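Local coordinates for protein pyruvate kinase 1 (Trypanosoma brucei brucei, PDB 4KCV) that probably catalyses the transfer of a phosphoryl group from phosphoenolpyruvate to ADP, giving pyruvate and ATP in glycolysis, at residues Glu89-Leu94 with Asp174-Asn179; Ile142-Gly147 with His170-Arg175. One frame throughout, in Å; residues are numbered along the deposited sequence.

Contact 1 of 2, residues Glu89-Leu94 with Asp174-Asn179; sequences EIRTGL and DRRGIN
Asp-174 lays its carboxylate against Leu-94, CG lying 3.7 Å from Leu-94 CB, while OD1 takes its hydrogen bond from Phe-95 N just beyond the segment. The two segments run roughly antiparallel. Arg-175, in a left-handed backbone conformation, donates its N-H to Gly-93 O (N to O 2.9 Å); the same oxygen also accepts Thr-92 OG1, whose hydroxyl sits between the backbone N and the carbonyl carbon (chi1 73°). Leu-94 CD2 rests over one face of the Arg-175 guanidinium, 3.6 Å from CZ and displaced toward its rim. In the plane of that group a water joins Arg-175 NH1 to Thr-92 O, and Glu-117 forms a salt bridge with NH1. Arg-175 O is gripped side-on by Arg-91, NE at 2.9 Å and NH2 at 3.0 Å, with the oxygen in the plane of the guanidinium. A bend at chi3 (68°) turns the Arg-91 head toward this oxygen, and Glu-89 holds its NH1 by a salt bridge. Arg-176 O accepts from Thr-92 N at 2.9 Å, whereas Arg-176 N makes only a weak bond to Thr-92 OG1. Gly-177 passes with its CA over the centre of the Arg-91 guanidinium and forms a single beta bridge with Arg-91. Ile-178 N then bonds to Ile-90 O at 2.8 Å, and its side chain crosses that of Ile-90 at about a right angle. Thr-92 and Ile-178 both also touch Val-144 of strand 141-144, beside which strand 178-179 forms the edge of the mixed sheet, so the 89-94 loop is fastened to that edge.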
loop_
_atom_site.group_PDB
_atom_site.type_symbol
_atom_site.label_atom_id
_atom_site.label_comp_id
_atom_site.label_asym_id
_atom_site.label_seq_id
_atom_site.Cartn_x
_atom_site.Cartn_y
_atom_site.Cartn_z
ATOM N N GLU A 89 -23.585 -41.880 2.542
ATOM C CA GLU A 89 -22.921 -42.073 3.838
ATOM C C GLU A 89 -22.207 -43.420 4.010
ATOM O O GLU A 89 -22.592 -44.424 3.416
ATOM C CB GLU A 89 -23.904 -41.841 4.990
ATOM C CG GLU A 89 -25.291 -42.405 4.761
ATOM C CD GLU A 89 -26.257 -42.012 5.867
ATOM O OE1 GLU A 89 -27.132 -42.825 6.211
ATOM O OE2 GLU A 89 -26.135 -40.886 6.401
ATOM N N ILE A 90 -21.164 -43.422 4.829
ATOM C CA ILE A 90 -20.587 -44.663 5.347
ATOM C C ILE A 90 -21.108 -44.928 6.763
ATOM O O ILE A 90 -21.074 -44.047 7.640
ATOM C CB ILE A 90 -19.050 -44.595 5.394
ATOM C CG1 ILE A 90 -18.506 -44.047 4.065
ATOM C CG2 ILE A 90 -18.465 -45.966 5.755
ATOM C CD1 ILE A 90 -17.002 -43.853 4.056
ATOM N N ARG A 91 -21.613 -46.123 6.976
ATOM C CA ARG A 91 -22.074 -46.511 8.291
ATOM C C ARG A 91 -21.529 -47.889 8.664
ATOM O O ARG A 91 -21.098 -48.650 7.798
ATOM C CB ARG A 91 -23.593 -46.501 8.304
ATOM C CG ARG A 91 -24.176 -45.258 7.647
ATOM C CD ARG A 91 -25.604 -44.996 8.076
ATOM N NE ARG A 91 -25.694 -44.612 9.485
ATOM C CZ ARG A 91 -25.756 -43.353 9.939
ATOM N NH1 ARG A 91 -25.642 -42.328 9.108
ATOM N NH2 ARG A 91 -25.855 -43.128 11.244
ATOM N N THR A 92 -21.488 -48.170 9.958
ATOM C CA THR A 92 -21.225 -49.520 10.452
ATOM C C THR A 92 -22.411 -50.399 10.082
ATOM O O THR A 92 -23.490 -49.890 9.784
ATOM C CB THR A 92 -21.099 -49.543 11.996
ATOM O OG1 THR A 92 -22.391 -49.365 12.593
ATOM C CG2 THR A 92 -20.160 -48.453 12.495
ATOM N N GLY A 93 -22.255 -51.706 10.240
ATOM C CA GLY A 93 -23.409 -52.611 10.287
ATOM C C GLY A 93 -24.183 -52.578 11.604
ATOM O O GLY A 93 -24.144 -51.579 12.356
ATOM N N LEU A 94 -24.962 -53.634 11.840
ATOM C CA LEU A 94 -25.677 -53.803 13.098
ATOM C C LEU A 94 -24.805 -54.554 14.109
ATOM O O LEU A 94 -23.836 -55.250 13.723
ATOM C CB LEU A 94 -26.996 -54.584 12.880
ATOM C CG LEU A 94 -27.922 -54.239 11.705
ATOM C CD1 LEU A 94 -29.204 -55.084 11.772
ATOM C CD2 LEU A 94 -28.256 -52.750 11.704
ATOM N N ASP A 174 -26.541 -49.754 16.589
ATOM C CA ASP A 174 -26.630 -50.176 15.184
ATOM C C ASP A 174 -26.386 -49.012 14.212
ATOM O O ASP A 174 -26.830 -47.903 14.450
ATOM C CB ASP A 174 -27.989 -50.820 14.896
ATOM C CG ASP A 174 -28.115 -52.217 15.495
ATOM O OD1 ASP A 174 -27.148 -52.687 16.135
ATOM O OD2 ASP A 174 -29.183 -52.844 15.327
ATOM N N ARG A 175 -25.641 -49.285 13.143
ATOM C CA ARG A 175 -25.467 -48.367 12.031
ATOM C C ARG A 175 -25.093 -46.945 12.428
ATOM O O ARG A 175 -25.738 -46.004 11.996
ATOM C CB ARG A 175 -26.718 -48.349 11.135
ATOM C CG ARG A 175 -26.809 -49.546 10.210
ATOM C CD ARG A 175 -27.733 -49.313 9.029
ATOM N NE ARG A 175 -28.571 -50.495 8.800
ATOM C CZ ARG A 175 -28.150 -51.648 8.266
ATOM N NH1 ARG A 175 -26.897 -51.786 7.828
ATOM N NH2 ARG A 175 -28.995 -52.665 8.153
ATOM N N ARG A 176 -23.994 -46.779 13.153
ATOM C CA ARG A 176 -23.455 -45.441 13.401
ATOM C C ARG A 176 -22.701 -44.903 12.190
ATOM O O ARG A 176 -22.215 -45.679 11.353
ATOM C CB ARG A 176 -22.550 -45.442 14.635
ATOM C CG ARG A 176 -23.220 -45.956 15.899
ATOM C CD ARG A 176 -24.306 -44.991 16.368
ATOM N NE ARG A 176 -25.476 -45.124 15.533
ATOM C CZ ARG A 176 -26.549 -44.341 15.588
ATOM N NH1 ARG A 176 -27.542 -44.538 14.734
ATOM N NH2 ARG A 176 -26.640 -43.378 16.491
ATOM N N GLY A 177 -22.569 -43.578 12.120
ATOM C CA GLY A 177 -21.809 -42.935 11.052
ATOM C C GLY A 177 -20.319 -43.205 11.135
ATOM O O GLY A 177 -19.763 -43.348 12.230
ATOM N N ILE A 178 -19.671 -43.271 9.970
ATOM C CA ILE A 178 -18.222 -43.501 9.867
ATOM C C ILE A 178 -17.557 -42.370 9.074
ATOM O O ILE A 178 -18.081 -41.916 8.041
ATOM C CB ILE A 178 -17.915 -44.839 9.145
ATOM C CG1 ILE A 178 -18.343 -46.036 10.014
ATOM C CG2 ILE A 178 -16.432 -44.920 8.773
ATOM C CD1 ILE A 178 -17.350 -46.380 11.110
ATOM N N ASN A 179 -16.405 -41.915 9.547
ATOM C CA ASN A 179 -15.625 -40.953 8.791
ATOM C C ASN A 179 -14.222 -41.465 8.629
ATOM O O ASN A 179 -13.673 -42.091 9.525
ATOM C CB ASN A 179 -15.611 -39.575 9.491
ATOM C CG ASN A 179 -16.997 -38.939 9.553
ATOM O OD1 ASN A 179 -17.762 -39.196 10.477
ATOM N ND2 ASN A 179 -17.350 -38.181 8.523
HETATM O O HOH W 1 -20.849 -41.102 6.661
HETATM O O HOH W 2 -24.892 -50.035 7.393
#

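Contact 2 of 2, residues Ile142-Gly147 with His170-Arg175; sequences IYVDDG and HRLTDR
A His-carboxylate hydrogen bond, His-170 to Asp-145, links strand 170-173 to the turn after strand 141-144, two strands of different sheets in the small beta domain of pyruvate kinase, the B domain inserted in the TIM barrel. His-170 NE2 donates to Asp-145 OD2 at 2.8 Å, with an N-H...O angle of 159°. The acceptor lies in the plane of the imidazole, at its edge, and OD2 uses its anti lone pair, the one facing away from OD1; the carboxylate is turned 63° against the ring. With CG of His-170 anti to the backbone N (chi1 -165°), the ring reaches across from its strand toward the turn, where Asp-145 has a left-handed backbone conformation.

A water reinforces the link. It donates to Asp-145 OD2 (2.8 Å) and to Arg-171 O (3.1 Å), and accepts from Thr-173 N (3.2 Å), so the same carboxylate oxygen is held by both the histidine and the water while the water ties it to the backbone of residues 171-173. Next to this polar pair, Val-144 CG1 meets Leu-172 CD2 at 3.7 Å, the two side chains crossing at about a right angle. Met-149 of strand 149-158 touches Val-144, His-170 and Leu-172, and Val-100 and Phe-102 of strand 99-102 add to the apolar cluster round Leu-172. Residues of strands 141-144, 149-158, 99-102 and 170-173 thus pack together as in the small beta-barrel B domain of pyruvate kinases.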
loop_
_atom_site.group_PDB
_atom_site.type_symbol
_atom_site.label_atom_id
_atom_site.label_comp_id
_atom_site.label_asym_id
_atom_site.label_seq_id
_atom_site.Cartn_x
_atom_site.Cartn_y
_atom_site.Cartn_z
ATOM N N ILE A 142 -9.805 -44.398 11.872
ATOM C CA ILE A 142 -11.203 -44.489 11.486
ATOM C C ILE A 142 -12.024 -43.836 12.584
ATOM O O ILE A 142 -11.810 -44.117 13.765
ATOM C CB ILE A 142 -11.652 -45.958 11.318
ATOM C CG1 ILE A 142 -10.922 -46.614 10.146
ATOM C CG2 ILE A 142 -13.168 -46.043 11.124
ATOM C CD1 ILE A 142 -11.072 -48.138 10.098
ATOM N N TYR A 143 -12.941 -42.945 12.206
ATOM C CA TYR A 143 -13.797 -42.276 13.192
ATOM C C TYR A 143 -15.161 -42.902 13.167
ATOM O O TYR A 143 -15.708 -43.153 12.084
ATOM C CB TYR A 143 -13.942 -40.787 12.871
ATOM C CG TYR A 143 -12.703 -39.973 13.120
ATOM C CD1 TYR A 143 -11.641 -40.486 13.858
ATOM C CD2 TYR A 143 -12.585 -38.681 12.613
ATOM C CE1 TYR A 143 -10.498 -39.733 14.084
ATOM C CE2 TYR A 143 -11.446 -37.917 12.849
ATOM C CZ TYR A 143 -10.425 -38.437 13.608
ATOM O OH TYR A 143 -9.307 -37.673 13.863
ATOM N N VAL A 144 -15.756 -43.058 14.347
ATOM C CA VAL A 144 -17.051 -43.686 14.472
ATOM C C VAL A 144 -17.974 -42.799 15.294
ATOM O O VAL A 144 -17.579 -42.279 16.342
ATOM C CB VAL A 144 -16.934 -45.077 15.146
ATOM C CG1 VAL A 144 -18.228 -45.856 14.992
ATOM C CG2 VAL A 144 -15.767 -45.859 14.544
ATOM N N ASP A 145 -19.198 -42.614 14.805
ATOM C CA ASP A 145 -20.242 -41.960 15.570
ATOM C C ASP A 145 -19.933 -40.481 15.749
ATOM O O ASP A 145 -19.676 -40.035 16.857
ATOM C CB ASP A 145 -20.384 -42.628 16.943
ATOM C CG ASP A 145 -21.805 -42.637 17.436
ATOM O OD1 ASP A 145 -22.699 -42.175 16.702
ATOM O OD2 ASP A 145 -22.034 -43.106 18.559
ATOM N N ASP A 146 -19.894 -39.744 14.641
ATOM C CA ASP A 146 -19.490 -38.323 14.645
ATOM C C ASP A 146 -18.183 -38.080 15.363
ATOM O O ASP A 146 -18.054 -37.118 16.099
ATOM C CB ASP A 146 -20.575 -37.444 15.251
ATOM C CG ASP A 146 -21.650 -37.096 14.257
ATOM O OD1 ASP A 146 -21.476 -37.387 13.054
ATOM O OD2 ASP A 146 -22.690 -36.570 14.674
ATOM N N GLY A 147 -17.235 -38.999 15.198
ATOM C CA GLY A 147 -15.868 -38.772 15.642
ATOM C C GLY A 147 -15.693 -38.981 17.126
ATOM O O GLY A 147 -14.649 -38.651 17.679
ATOM N N HIS A 170 -16.385 -46.128 24.519
ATOM C CA HIS A 170 -17.594 -45.784 23.768
ATOM C C HIS A 170 -18.526 -46.948 23.611
ATOM O O HIS A 170 -18.105 -48.091 23.432
ATOM C CB HIS A 170 -17.259 -45.178 22.402
ATOM C CG HIS A 170 -18.434 -44.482 21.735
ATOM N ND1 HIS A 170 -19.069 -43.429 22.294
ATOM C CD2 HIS A 170 -19.110 -44.756 20.542
ATOM C CE1 HIS A 170 -20.084 -43.041 21.498
ATOM N NE2 HIS A 170 -20.111 -43.855 20.429
ATOM N N ARG A 171 -19.810 -46.646 23.660
ATOM C CA ARG A 171 -20.859 -47.617 23.400
ATOM C C ARG A 171 -21.402 -47.403 21.989
ATOM O O ARG A 171 -21.837 -46.288 21.644
ATOM C CB ARG A 171 -21.968 -47.415 24.420
ATOM C CG ARG A 171 -23.113 -48.385 24.341
ATOM C CD ARG A 171 -24.181 -47.974 25.343
ATOM N NE ARG A 171 -25.457 -48.591 25.020
ATOM C CZ ARG A 171 -26.472 -47.964 24.439
ATOM N NH1 ARG A 171 -27.573 -48.634 24.138
ATOM N NH2 ARG A 171 -26.384 -46.675 24.153
ATOM N N LEU A 172 -21.330 -48.449 21.162
ATOM C CA LEU A 172 -21.839 -48.385 19.791
ATOM C C LEU A 172 -23.220 -49.008 19.704
ATOM O O LEU A 172 -23.440 -50.118 20.201
ATOM C CB LEU A 172 -20.913 -49.144 18.841
ATOM C CG LEU A 172 -19.682 -48.419 18.349
ATOM C CD1 LEU A 172 -19.068 -49.182 17.185
ATOM C CD2 LEU A 172 -20.042 -46.998 17.947
ATOM N N THR A 173 -24.117 -48.356 18.980
ATOM C CA THR A 173 -25.393 -48.977 18.606
ATOM C C THR A 173 -25.423 -49.220 17.094
ATOM O O THR A 173 -24.463 -48.863 16.387
ATOM C CB THR A 173 -26.591 -48.081 19.014
ATOM O OG1 THR A 173 -26.385 -46.763 18.495
ATOM C CG2 THR A 173 -26.707 -47.999 20.522
ATOM N N ASP A 174 -26.541 -49.754 16.589
ATOM C CA ASP A 174 -26.630 -50.176 15.184
ATOM C C ASP A 174 -26.386 -49.012 14.212
ATOM O O ASP A 174 -26.830 -47.903 14.450
ATOM C CB ASP A 174 -27.989 -50.820 14.896
ATOM C CG ASP A 174 -28.115 -52.217 15.495
ATOM O OD1 ASP A 174 -27.148 -52.687 16.135
ATOM O OD2 ASP A 174 -29.183 -52.844 15.327
ATOM N N ARG A 175 -25.641 -49.285 13.143
ATOM C CA ARG A 175 -25.467 -48.367 12.031
ATOM C C ARG A 175 -25.093 -46.945 12.428
ATOM O O ARG A 175 -25.738 -46.004 11.996
ATOM C CB ARG A 175 -26.718 -48.349 11.135
ATOM C CG ARG A 175 -26.809 -49.546 10.210
ATOM C CD ARG A 175 -27.733 -49.313 9.029
ATOM N NE ARG A 175 -28.571 -50.495 8.800
ATOM C CZ ARG A 175 -28.150 -51.648 8.266
ATOM N NH1 ARG A 175 -26.897 -51.786 7.828
ATOM N NH2 ARG A 175 -28.995 -52.665 8.153
HETATM O O HOH W 3 -23.630 -45.190 19.424
#

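After barrel strand 80-84 the chain leaves the TIM barrel, and residues 89-94 probably form the outgoing connection to the B domain. After strands 99-102, 107-111 and 124-126 comes strand 141-144 with its turn, then strands 149-158 and 161-166, until residues 170-175 return to the turn and close the shorter loop at contact 2. The same run continues into contact 1, which closes the longer loop containing the whole of the shorter one; Asp-174 and Arg-175 belong to both. Gly-177 O lies 2.7 Å from Asp-145 N, probably a hydrogen bond. Contact 1 ties 89-94 to 174-179; contact 2 ties strand 170-173 of the two-stranded sheet to the turn after strand 141-144 of the six-stranded sheet.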